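Local atomic coordinates of proline dehydrogenase (Deinococcus radiodurans, PDB entry 4H6Q), a protein that uses FAD to oxidise L-proline to delta-1-pyrroline-5-carboxylate, passing the electrons to a quinone in the first step of proline breakdown to glutamate. Residues V104-D109 against V144-E149; R122-A127 against G132-D137; I188-G193 against R214-Q219. All coordinates share one frame; numbering follows the deposited sequence.

Interaction 1: V104-D109 against V144-E149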
loop_
_atom_site.group_PDB
_atom_site.type_symbol
_atom_site.label_atom_id
_atom_site.label_comp_id
_atom_site.label_asym_id
_atom_site.label_seq_id
_atom_site.Cartn_x
_atom_site.Cartn_y
_atom_site.Cartn_z
ATOM N N VAL A 104 -0.694 10.164 10.249
ATOM C CA VAL A 104 -0.533 9.909 11.678
ATOM C C VAL A 104 0.572 10.749 12.315
ATOM O O VAL A 104 1.021 10.477 13.430
ATOM C CB VAL A 104 -0.362 8.400 11.964
ATOM C CG1 VAL A 104 -1.651 7.678 11.629
ATOM C CG2 VAL A 104 0.840 7.787 11.231
ATOM N N GLY A 105 0.983 11.812 11.604
ATOM C CA GLY A 105 1.805 12.834 12.225
ATOM C C GLY A 105 3.255 12.947 11.832
ATOM O O GLY A 105 3.995 13.679 12.483
ATOM N N GLN A 106 3.680 12.238 10.782
ATOM C CA GLN A 106 5.047 12.343 10.318
ATOM C C GLN A 106 5.486 13.770 10.081
ATOM O O GLN A 106 4.842 14.494 9.350
ATOM C CB GLN A 106 5.189 11.537 9.025
ATOM C CG GLN A 106 6.646 11.453 8.520
ATOM C CD GLN A 106 6.720 10.752 7.206
ATOM O OE1 GLN A 106 6.165 11.227 6.194
ATOM N NE2 GLN A 106 7.368 9.596 7.178
ATOM N N GLY A 107 6.590 14.159 10.707
ATOM C CA GLY A 107 7.114 15.500 10.544
ATOM C C GLY A 107 6.720 16.398 11.689
ATOM O O GLY A 107 7.247 17.530 11.751
ATOM N N LYS A 108 5.843 15.985 12.587
ATOM C CA LYS A 108 5.467 16.790 13.737
ATOM C C LYS A 108 6.126 16.221 14.987
ATOM O O LYS A 108 6.209 15.024 15.173
ATOM C CB LYS A 108 3.941 16.752 13.923
ATOM C CG LYS A 108 3.168 17.205 12.683
ATOM C CD LYS A 108 1.668 17.040 12.852
ATOM C CE LYS A 108 0.943 17.452 11.582
ATOM N NZ LYS A 108 1.124 18.903 11.256
ATOM N N ASP A 109 6.592 17.102 15.843
ATOM C CA ASP A 109 7.187 16.709 17.095
ATOM C C ASP A 109 6.154 16.711 18.209
ATOM O O ASP A 109 5.380 17.663 18.359
ATOM C CB ASP A 109 8.279 17.727 17.458
ATOM C CG ASP A 109 8.967 17.374 18.748
ATOM O OD1 ASP A 109 10.083 16.806 18.664
ATOM O OD2 ASP A 109 8.367 17.615 19.837
ATOM N N VAL A 144 10.379 10.747 1.279
ATOM C CA VAL A 144 11.081 9.455 1.084
ATOM C C VAL A 144 12.189 9.246 2.116
ATOM O O VAL A 144 12.237 8.175 2.746
ATOM C CB VAL A 144 11.670 9.333 -0.356
ATOM C CG1 VAL A 144 12.486 8.043 -0.477
ATOM C CG2 VAL A 144 10.560 9.397 -1.401
ATOM N N ASP A 145 13.053 10.241 2.351
ATOM C CA ASP A 145 14.149 10.041 3.310
ATOM C C ASP A 145 13.642 9.712 4.698
ATOM O O ASP A 145 14.088 8.730 5.324
ATOM C CB ASP A 145 15.068 11.284 3.338
ATOM C CG ASP A 145 15.926 11.381 2.081
ATOM O OD1 ASP A 145 15.943 12.422 1.401
ATOM O OD2 ASP A 145 16.599 10.414 1.773
ATOM N N VAL A 146 12.714 10.515 5.220
ATOM C CA VAL A 146 12.198 10.260 6.553
ATOM C C VAL A 146 11.428 8.934 6.624
ATOM O O VAL A 146 11.557 8.186 7.597
ATOM C CB VAL A 146 11.316 11.439 7.117
ATOM C CG1 VAL A 146 10.059 11.729 6.280
ATOM C CG2 VAL A 146 10.908 11.159 8.545
ATOM N N THR A 147 10.659 8.600 5.593
ATOM C CA THR A 147 9.953 7.309 5.616
ATOM C C THR A 147 10.943 6.141 5.627
ATOM O O THR A 147 10.734 5.175 6.366
ATOM C CB THR A 147 8.993 7.179 4.428
ATOM O OG1 THR A 147 8.034 8.244 4.517
ATOM C CG2 THR A 147 8.253 5.845 4.397
ATOM N N LEU A 148 12.011 6.198 4.841
ATOM C CA LEU A 148 13.000 5.108 4.840
ATOM C C LEU A 148 13.813 5.014 6.142
ATOM O O LEU A 148 14.144 3.902 6.599
ATOM C CB LEU A 148 13.932 5.182 3.616
ATOM C CG LEU A 148 13.215 4.960 2.275
ATOM C CD1 LEU A 148 14.230 5.012 1.128
ATOM C CD2 LEU A 148 12.374 3.670 2.197
ATOM N N GLU A 149 14.108 6.155 6.765
ATOM C CA GLU A 149 14.733 6.180 8.080
ATOM C C GLU A 149 13.817 5.547 9.129
ATOM O O GLU A 149 14.232 4.693 9.939
ATOM C CB GLU A 149 15.065 7.604 8.493
HETATM O O HOH W 1 4.933 9.455 4.390
#
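Q106 reaches from a loop to helix 144-158 and donates an N-H from NE2 to OG1 of T147. The bond is 3.1 Å from Q106 NE2 to T147 OG1 and nearly straight, with an N-H...O angle of 165°. The chain of Q106 can span the gap because CG stands anti to the backbone N (chi1 -174°) and the next torsion is also extended. The tight part of the contact is here. CG1 of V146 lies over a face of the Q106 amide, 3.5 Å from NE2, whereas OG1 of T147 lies close to the amide plane. The looser side holds a water, 2.8 Å from OE1 of Q106, with only a weak bond to OG1 of T147. The amide has further partners: R143 NH1 donates to OE1, and NE2 also donates to OE1 of Q150. T147 OG1 is also bonded to the carbonyl O of R143, one turn earlier. G107 is exposed, on a type II turn from G105 to K108. The side chains of V104 and K108 pack against helix 71-90. The contact thus ties the loop after strand 96-99 of the beta8-alpha8 barrel to the start of helix 144-158, which follows strand 133-136.

Interaction 2: R122-A127 against G132-D137. With FAD (flavin-adenine dinucleotide), chain C.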
loop_
_atom_site.group_PDB
_atom_site.type_symbol
_atom_site.label_atom_id
_atom_site.label_comp_id
_atom_site.label_asym_id
_atom_site.label_seq_id
_atom_site.Cartn_x
_atom_site.Cartn_y
_atom_site.Cartn_z
ATOM N N ARG A 122 2.537 2.170 17.750
ATOM C CA ARG A 122 1.311 1.644 18.370
ATOM C C ARG A 122 0.531 0.784 17.380
ATOM O O ARG A 122 -0.007 -0.284 17.748
ATOM C CB ARG A 122 0.412 2.792 18.865
ATOM C CG ARG A 122 1.092 3.717 19.851
ATOM C CD ARG A 122 0.098 4.700 20.438
ATOM N NE ARG A 122 -0.623 5.553 19.500
ATOM C CZ ARG A 122 -1.955 5.509 19.315
ATOM N NH1 ARG A 122 -2.718 4.626 19.941
ATOM N NH2 ARG A 122 -2.525 6.365 18.536
ATOM N N ILE A 123 0.436 1.250 16.136
ATOM C CA ILE A 123 -0.253 0.500 15.099
ATOM C C ILE A 123 0.444 -0.848 14.824
ATOM O O ILE A 123 -0.215 -1.912 14.762
ATOM C CB ILE A 123 -0.360 1.354 13.822
ATOM C CG1 ILE A 123 -1.297 2.572 14.081
ATOM C CG2 ILE A 123 -0.785 0.525 12.595
ATOM C CD1 ILE A 123 -1.187 3.662 12.990
ATOM N N ILE A 124 1.764 -0.812 14.647
ATOM C CA ILE A 124 2.482 -2.035 14.306
ATOM C C ILE A 124 2.464 -3.010 15.488
ATOM O O ILE A 124 2.304 -4.226 15.290
ATOM C CB ILE A 124 3.928 -1.739 13.868
ATOM C CG1 ILE A 124 3.947 -0.840 12.632
ATOM C CG2 ILE A 124 4.701 -3.081 13.625
ATOM C CD1 ILE A 124 5.301 -0.168 12.419
ATOM N N ALA A 125 2.602 -2.510 16.719
ATOM C CA ALA A 125 2.551 -3.388 17.896
ATOM C C ALA A 125 1.216 -4.138 17.931
ATOM O O ALA A 125 1.185 -5.331 18.239
ATOM C CB ALA A 125 2.761 -2.559 19.167
ATOM N N LYS A 126 0.108 -3.455 17.644
ATOM C CA LYS A 126 -1.214 -4.072 17.680
ATOM C C LYS A 126 -1.346 -5.106 16.563
ATOM O O LYS A 126 -1.809 -6.256 16.804
ATOM C CB LYS A 126 -2.337 -3.015 17.641
ATOM C CG LYS A 126 -3.732 -3.564 17.782
ATOM C CD LYS A 126 -3.966 -4.402 19.018
ATOM C CE LYS A 126 -3.934 -3.558 20.262
ATOM N NZ LYS A 126 -4.531 -4.334 21.359
ATOM N N ALA A 127 -0.955 -4.756 15.338
ATOM C CA ALA A 127 -1.032 -5.714 14.233
ATOM C C ALA A 127 -0.150 -6.928 14.567
ATOM O O ALA A 127 -0.595 -8.073 14.378
ATOM C CB ALA A 127 -0.604 -5.086 12.909
ATOM N N GLY A 132 -0.080 -9.961 12.489
ATOM C CA GLY A 132 -0.291 -9.150 11.291
ATOM C C GLY A 132 0.890 -8.374 10.755
ATOM O O GLY A 132 2.079 -8.592 11.136
ATOM N N PHE A 133 0.573 -7.439 9.836
ATOM C CA PHE A 133 1.571 -6.765 9.033
ATOM C C PHE A 133 1.115 -5.348 8.705
ATOM O O PHE A 133 -0.087 -5.163 8.351
ATOM C CB PHE A 133 1.798 -7.555 7.727
ATOM C CG PHE A 133 2.855 -6.983 6.825
ATOM C CD1 PHE A 133 4.192 -7.334 6.985
ATOM C CD2 PHE A 133 2.500 -6.109 5.803
ATOM C CE1 PHE A 133 5.167 -6.824 6.095
ATOM C CE2 PHE A 133 3.447 -5.603 4.937
ATOM C CZ PHE A 133 4.779 -5.953 5.090
ATOM N N ILE A 134 2.051 -4.389 8.731
ATOM C CA ILE A 134 1.739 -3.013 8.321
ATOM C C ILE A 134 2.665 -2.627 7.197
ATOM O O ILE A 134 3.890 -2.800 7.319
ATOM C CB ILE A 134 1.994 -2.038 9.501
ATOM C CG1 ILE A 134 1.109 -2.355 10.728
ATOM C CG2 ILE A 134 1.811 -0.578 9.062
ATOM C CD1 ILE A 134 -0.437 -2.360 10.416
ATOM N N CYS A 135 2.094 -2.064 6.124
ATOM C CA CYS A 135 2.895 -1.431 5.094
ATOM C C CYS A 135 2.890 0.093 5.263
ATOM O O CYS A 135 1.807 0.687 5.412
ATOM C CB CYS A 135 2.388 -1.792 3.682
ATOM S SG CYS A 135 3.387 -0.987 2.372
ATOM N N LEU A 136 4.072 0.711 5.244
ATOM C CA LEU A 136 4.215 2.175 5.174
ATOM C C LEU A 136 4.170 2.564 3.697
ATOM O O LEU A 136 5.150 2.360 2.949
ATOM C CB LEU A 136 5.544 2.622 5.795
ATOM C CG LEU A 136 5.810 2.004 7.189
ATOM C CD1 LEU A 136 7.192 2.401 7.671
ATOM C CD2 LEU A 136 4.738 2.396 8.223
ATOM N N ASP A 137 3.014 3.108 3.246
ATOM C CA ASP A 137 2.880 3.567 1.853
ATOM C C ASP A 137 3.929 4.673 1.583
ATOM O O ASP A 137 4.366 5.398 2.491
ATOM C CB ASP A 137 1.494 4.164 1.637
ATOM C CG ASP A 137 0.391 3.137 1.504
ATOM O OD1 ASP A 137 0.642 1.916 1.393
ATOM O OD2 ASP A 137 -0.799 3.632 1.487
HETATM P PA FAD C . -0.437 2.125 -15.561
HETATM O O1A FAD C . 0.701 2.051 -16.584
HETATM O O2A FAD C . -0.810 3.451 -15.037
HETATM O O5B FAD C . -1.725 1.493 -16.005
HETATM C C5B FAD C . -1.726 0.170 -16.517
HETATM C C4B FAD C . -3.105 -0.309 -16.921
HETATM O O4B FAD C . -3.807 -0.621 -15.739
HETATM C C3B FAD C . -3.945 0.721 -17.585
HETATM O O3B FAD C . -3.704 0.879 -18.973
HETATM C C2B FAD C . -5.303 0.224 -17.262
HETATM O O2B FAD C . -5.642 -0.922 -18.013
HETATM C C1B FAD C . -5.129 -0.176 -15.832
HETATM N N9A FAD C . -5.342 0.915 -14.881
HETATM C C8A FAD C . -4.411 1.425 -13.977
HETATM N N7A FAD C . -4.926 2.412 -13.244
HETATM C C5A FAD C . -6.254 2.550 -13.639
HETATM C C6A FAD C . -7.283 3.392 -13.261
HETATM N N6A FAD C . -7.112 4.367 -12.232
HETATM N N1A FAD C . -8.467 3.263 -13.880
HETATM C C2A FAD C . -8.677 2.347 -14.846
HETATM N N3A FAD C . -7.714 1.508 -15.260
HETATM C C4A FAD C . -6.530 1.597 -14.662
HETATM N N1 FAD C . 2.066 4.525 -5.663
HETATM C C2 FAD C . 2.672 5.298 -4.722
HETATM O O2 FAD C . 3.290 6.374 -5.147
HETATM N N3 FAD C . 2.673 4.983 -3.390
HETATM C C4 FAD C . 2.036 3.841 -2.920
HETATM O O4 FAD C . 2.032 3.557 -1.602
HETATM C C4X FAD C . 1.362 2.977 -3.891
HETATM N N5 FAD C . 0.717 1.836 -3.488
HETATM C C5X FAD C . 0.140 1.054 -4.463
HETATM C C6 FAD C . -0.518 -0.127 -4.085
HETATM C C7 FAD C . -1.095 -0.965 -5.074
HETATM C C7M FAD C . -1.810 -2.250 -4.665
HETATM C C8 FAD C . -0.994 -0.588 -6.435
HETATM C C8M FAD C . -1.586 -1.451 -7.517
HETATM C C9 FAD C . -0.365 0.613 -6.798
HETATM C C9A FAD C . 0.212 1.413 -5.832
HETATM N N10 FAD C . 0.868 2.593 -6.233
HETATM C C10 FAD C . 1.435 3.384 -5.265
HETATM C "C1'" FAD C . 1.000 2.974 -7.630
HETATM C "C2'" FAD C . 0.037 3.992 -8.157
HETATM O "O2'" FAD C . -1.173 3.802 -7.434
HETATM C "C3'" FAD C . 0.214 3.672 -9.662
HETATM O "O3'" FAD C . 1.092 4.508 -10.354
HETATM C "C4'" FAD C . -1.006 3.443 -10.464
HETATM O "O4'" FAD C . -1.648 2.385 -9.845
HETATM C "C5'" FAD C . -0.591 3.092 -11.886
HETATM O "O5'" FAD C . -1.210 1.897 -12.249
HETATM P P FAD C . -0.423 0.696 -12.935
HETATM O O1P FAD C . 0.924 0.219 -12.310
HETATM O O2P FAD C . -1.561 -0.320 -13.221
HETATM O O3P FAD C . -0.064 1.169 -14.437
#
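I134 points from its strand into helix 115-129 and meets three of its side chains. CD1 and CG1, along one branch, divide the work. CD1 of I134 lies between CG2 of I123, at 3.6 Å, and CB of A127, at 3.7 Å. CG1 of I134 instead meets CG1 of I124, 3.7 Å away. I123 crosses I134 at about a right angle, whereas I124 slants across it. CG1 of I134 is anti to the carbonyl carbon (chi1 -61°), and the next torsion (chi2 -56°) folds CD1 towards I123 and A127. An alanine at I134 is likely to leave a gap between the strand and the side chains of I123, I124 and A127. Helix segment 122-127 and strand 133-136 run roughly antiparallel, at 150°, their axes 7.8 Å apart at the closest. The helix is one of those packed outside the parallel beta-strands of the beta8-alpha8 (TIM) barrel, and strand 133-136 lies between strands 96-99 and 163-168. Just before the strand, G132 N donates to A127 O over 2.7 Å. The donor sits above the carbonyl plane. A side chain on G132 would clash with that oxygen, so glycine fits here. At the C-terminal end of segment 132-137, D137 brings CB to 3.3 Å from O4 of FAD. Its carboxylate pairs with K100 and R189 and also binds Y280. D137 is probably an active-site residue, as in related enzymes, and it touches the bound tetrahydrofuran-2-carboxylic acid.

Interaction 3: I188-G193 against R214-Q219. With FAD (flavin-adenine dinucleotide), chain C.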
loop_
_atom_site.group_PDB
_atom_site.type_symbol
_atom_site.label_atom_id
_atom_site.label_comp_id
_atom_site.label_asym_id
_atom_site.label_seq_id
_atom_site.Cartn_x
_atom_site.Cartn_y
_atom_site.Cartn_z
ATOM N N ILE A 188 9.039 -5.325 0.433
ATOM C CA ILE A 188 8.810 -4.065 -0.303
ATOM C C ILE A 188 7.825 -4.269 -1.435
ATOM O O ILE A 188 7.966 -5.247 -2.225
ATOM C CB ILE A 188 10.144 -3.468 -0.822
ATOM C CG1 ILE A 188 11.105 -3.199 0.332
ATOM C CG2 ILE A 188 9.841 -2.123 -1.536
ATOM C CD1 ILE A 188 12.437 -2.509 -0.076
ATOM N N ARG A 189 6.844 -3.363 -1.522
ATOM C CA ARG A 189 5.914 -3.254 -2.643
ATOM C C ARG A 189 6.538 -2.342 -3.714
ATOM O O ARG A 189 6.921 -1.214 -3.392
ATOM C CB ARG A 189 4.617 -2.635 -2.128
ATOM C CG ARG A 189 3.538 -2.474 -3.248
ATOM C CD ARG A 189 2.460 -1.438 -2.864
ATOM N NE ARG A 189 1.747 -1.895 -1.678
ATOM C CZ ARG A 189 1.222 -1.098 -0.736
ATOM N NH1 ARG A 189 0.695 -1.677 0.355
ATOM N NH2 ARG A 189 1.171 0.231 -0.929
ATOM N N MET A 190 6.679 -2.820 -4.945
ATOM C CA MET A 190 7.139 -1.994 -6.058
ATOM C C MET A 190 5.936 -1.442 -6.788
ATOM O O MET A 190 5.015 -2.213 -7.130
ATOM C CB MET A 190 7.990 -2.797 -7.028
ATOM C CG MET A 190 9.168 -3.537 -6.331
ATOM S SD MET A 190 10.130 -2.421 -5.280
ATOM C CE MET A 190 11.296 -3.622 -4.627
ATOM N N VAL A 191 5.923 -0.109 -6.994
ATOM C CA VAL A 191 4.822 0.568 -7.695
ATOM C C VAL A 191 5.466 1.479 -8.728
ATOM O O VAL A 191 6.671 1.753 -8.656
ATOM C CB VAL A 191 3.962 1.418 -6.715
ATOM C CG1 VAL A 191 3.423 0.535 -5.592
ATOM C CG2 VAL A 191 4.744 2.592 -6.119
ATOM N N LYS A 192 4.682 1.981 -9.683
ATOM C CA LYS A 192 5.182 2.997 -10.634
ATOM C C LYS A 192 5.334 4.358 -9.947
ATOM O O LYS A 192 6.412 4.964 -10.024
ATOM C CB LYS A 192 4.296 3.053 -11.892
ATOM C CG LYS A 192 4.369 1.770 -12.712
ATOM C CD LYS A 192 3.676 1.936 -14.076
ATOM C CE LYS A 192 3.570 0.554 -14.761
ATOM N NZ LYS A 192 3.194 0.755 -16.214
ATOM N N GLY A 193 4.291 4.862 -9.311
ATOM C CA GLY A 193 4.348 6.138 -8.609
ATOM C C GLY A 193 3.103 6.970 -8.844
ATOM O O GLY A 193 2.700 7.140 -9.988
ATOM N N ARG A 214 10.703 -3.038 -13.670
ATOM C CA ARG A 214 11.266 -4.377 -13.784
ATOM C C ARG A 214 12.566 -4.526 -13.000
ATOM O O ARG A 214 12.743 -5.533 -12.317
ATOM C CB ARG A 214 11.472 -4.750 -15.251
ATOM C CG ARG A 214 10.177 -4.876 -16.027
ATOM C CD ARG A 214 10.494 -5.063 -17.513
ATOM N NE ARG A 214 9.338 -5.456 -18.311
ATOM C CZ ARG A 214 8.414 -4.625 -18.752
ATOM N NH1 ARG A 214 8.513 -3.318 -18.483
ATOM N NH2 ARG A 214 7.410 -5.106 -19.501
ATOM N N ARG A 215 13.489 -3.561 -13.101
ATOM C CA ARG A 215 14.756 -3.662 -12.367
ATOM C C ARG A 215 14.494 -3.768 -10.868
ATOM O O ARG A 215 15.138 -4.564 -10.184
ATOM C CB ARG A 215 15.691 -2.462 -12.682
ATOM C CG ARG A 215 16.157 -2.410 -14.125
ATOM C CD ARG A 215 17.267 -1.356 -14.311
ATOM N NE ARG A 215 16.720 -0.003 -14.261
ATOM C CZ ARG A 215 16.587 0.796 -15.321
ATOM N NH1 ARG A 215 16.994 0.378 -16.520
ATOM N NH2 ARG A 215 16.072 2.009 -15.186
ATOM N N LEU A 216 13.554 -2.982 -10.337
ATOM C CA LEU A 216 13.283 -3.030 -8.901
ATOM C C LEU A 216 12.775 -4.426 -8.485
ATOM O O LEU A 216 13.229 -4.992 -7.479
ATOM C CB LEU A 216 12.233 -1.974 -8.506
ATOM C CG LEU A 216 12.802 -0.572 -8.302
ATOM C CD1 LEU A 216 11.633 0.392 -8.243
ATOM C CD2 LEU A 216 13.636 -0.501 -6.998
ATOM N N VAL A 217 11.766 -4.930 -9.188
ATOM C CA VAL A 217 11.176 -6.237 -8.875
ATOM C C VAL A 217 12.238 -7.320 -9.009
ATOM O O VAL A 217 12.383 -8.156 -8.102
ATOM C CB VAL A 217 9.976 -6.530 -9.797
ATOM C CG1 VAL A 217 9.537 -8.009 -9.703
ATOM C CG2 VAL A 217 8.804 -5.612 -9.461
ATOM N N PHE A 218 12.963 -7.334 -10.126
ATOM C CA PHE A 218 13.899 -8.412 -10.410
ATOM C C PHE A 218 15.046 -8.390 -9.394
ATOM O O PHE A 218 15.495 -9.453 -8.914
ATOM C CB PHE A 218 14.465 -8.286 -11.831
ATOM C CG PHE A 218 13.441 -8.485 -12.923
ATOM C CD1 PHE A 218 12.154 -8.957 -12.643
ATOM C CD2 PHE A 218 13.764 -8.160 -14.241
ATOM C CE1 PHE A 218 11.211 -9.124 -13.696
ATOM C CE2 PHE A 218 12.822 -8.319 -15.296
ATOM C CZ PHE A 218 11.556 -8.800 -15.019
ATOM N N GLN A 219 15.544 -7.211 -9.033
ATOM C CA GLN A 219 16.638 -7.127 -8.058
ATOM C C GLN A 219 16.167 -7.560 -6.667
ATOM O O GLN A 219 16.917 -8.187 -5.915
ATOM C CB GLN A 219 17.226 -5.700 -8.001
ATOM C CG GLN A 219 18.078 -5.317 -9.215
ATOM C CD GLN A 219 19.276 -6.220 -9.368
ATOM O OE1 GLN A 219 20.119 -6.320 -8.460
ATOM N NE2 GLN A 219 19.353 -6.908 -10.502
HETATM P PA FAD C . -0.437 2.125 -15.561
HETATM O O1A FAD C . 0.701 2.051 -16.584
HETATM O O2A FAD C . -0.810 3.451 -15.037
HETATM O O5B FAD C . -1.725 1.493 -16.005
HETATM C C5B FAD C . -1.726 0.170 -16.517
HETATM C C4B FAD C . -3.105 -0.309 -16.921
HETATM O O4B FAD C . -3.807 -0.621 -15.739
HETATM C C3B FAD C . -3.945 0.721 -17.585
HETATM O O3B FAD C . -3.704 0.879 -18.973
HETATM C C2B FAD C . -5.303 0.224 -17.262
HETATM O O2B FAD C . -5.642 -0.922 -18.013
HETATM C C1B FAD C . -5.129 -0.176 -15.832
HETATM N N9A FAD C . -5.342 0.915 -14.881
HETATM C C8A FAD C . -4.411 1.425 -13.977
HETATM N N7A FAD C . -4.926 2.412 -13.244
HETATM C C5A FAD C . -6.254 2.550 -13.639
HETATM C C6A FAD C . -7.283 3.392 -13.261
HETATM N N6A FAD C . -7.112 4.367 -12.232
HETATM N N1A FAD C . -8.467 3.263 -13.880
HETATM C C2A FAD C . -8.677 2.347 -14.846
HETATM N N3A FAD C . -7.714 1.508 -15.260
HETATM C C4A FAD C . -6.530 1.597 -14.662
HETATM N N1 FAD C . 2.066 4.525 -5.663
HETATM C C2 FAD C . 2.672 5.298 -4.722
HETATM O O2 FAD C . 3.290 6.374 -5.147
HETATM N N3 FAD C . 2.673 4.983 -3.390
HETATM C C4 FAD C . 2.036 3.841 -2.920
HETATM O O4 FAD C . 2.032 3.557 -1.602
HETATM C C4X FAD C . 1.362 2.977 -3.891
HETATM N N5 FAD C . 0.717 1.836 -3.488
HETATM C C5X FAD C . 0.140 1.054 -4.463
HETATM C C6 FAD C . -0.518 -0.127 -4.085
HETATM C C7 FAD C . -1.095 -0.965 -5.074
HETATM C C7M FAD C . -1.810 -2.250 -4.665
HETATM C C8 FAD C . -0.994 -0.588 -6.435
HETATM C C8M FAD C . -1.586 -1.451 -7.517
HETATM C C9 FAD C . -0.365 0.613 -6.798
HETATM C C9A FAD C . 0.212 1.413 -5.832
HETATM N N10 FAD C . 0.868 2.593 -6.233
HETATM C C10 FAD C . 1.435 3.384 -5.265
HETATM C "C1'" FAD C . 1.000 2.974 -7.630
HETATM C "C2'" FAD C . 0.037 3.992 -8.157
HETATM O "O2'" FAD C . -1.173 3.802 -7.434
HETATM C "C3'" FAD C . 0.214 3.672 -9.662
HETATM O "O3'" FAD C . 1.092 4.508 -10.354
HETATM C "C4'" FAD C . -1.006 3.443 -10.464
HETATM O "O4'" FAD C . -1.648 2.385 -9.845
HETATM C "C5'" FAD C . -0.591 3.092 -11.886
HETATM O "O5'" FAD C . -1.210 1.897 -12.249
HETATM P P FAD C . -0.423 0.696 -12.935
HETATM O O1P FAD C . 0.924 0.219 -12.310
HETATM O O2P FAD C . -1.561 -0.320 -13.221
HETATM O O3P FAD C . -0.064 1.169 -14.437
#
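Strand 188-191 and helix 206-222 are the first two elements of a beta-alpha-beta unit of the barrel, and the loop after the strand enters the FAD site. M190 makes the contact with the helix. Its CG lies 3.8 Å from CG2 of V217, and its SD lies 3.9 Å from CB of L216. M190 crosses both side chains at a slant. Its chain bends at chi2 (-51°), and CE ends near the backbone O of L216. No hydrogen bond joins the two segments, so the buried fit is apolar. On the helix, L216 also packs on L175 and R178, and V217 on V229 of the next strand. The neighbours of M190 along the chain contact FAD. A trans first torsion (chi1 -180°) sends the R189 chain towards the flavin. Its NH2 donates to N5 of FAD over 3.1 Å, at a bent 137°, and the guanidinium meets N5 obliquely. NH2 also pairs with D137, while S98 binds NH1 and Q257 binds NE, so all three nitrogens have protein partners. V191 packs against the isoalloxazine, with CG2 3.3 Å from FAD N1 and CG1 3.3 Å from C9A. The extended chain of K192 carries NZ to the diphosphate, 2.8 Å from FAD O1A. D210 and D233 form salt bridges with that NZ. G193 N and O each make a weak bond to O3' of the ribityl chain, and the backbone angles of G193 call for glycine. The chemistry is thus divided: M190 holds strand to helix by apolar contact, while R189 and K192 bring N-H donors to FAD. K192 probably offsets negative charge on the diphosphate, and the R189 donor at N5 would probably draw electron density towards that atom.

From the N terminus, the loop 104-109 after strand 96-99 opens interaction 1, which closes on helix 144-158. Interaction 2 is nested inside the stretch of chain that interaction 1 closes, 104-149, and joins helix 115-129 to strand 133-136 across a short turn. The two touch lightly, V104 CG1 lying 4.3 Å from I123 CD1. Interaction 3 follows in series. It closes a later loop between strand 188-191 and helix 206-222, with no touch to interaction 1. Interactions 2 and 3 reach the same parallel sheet and each joins a barrel strand to its helix. They meet beside FAD, where D137 OD1 forms a salt bridge of 2.9 Å with R189 NH2.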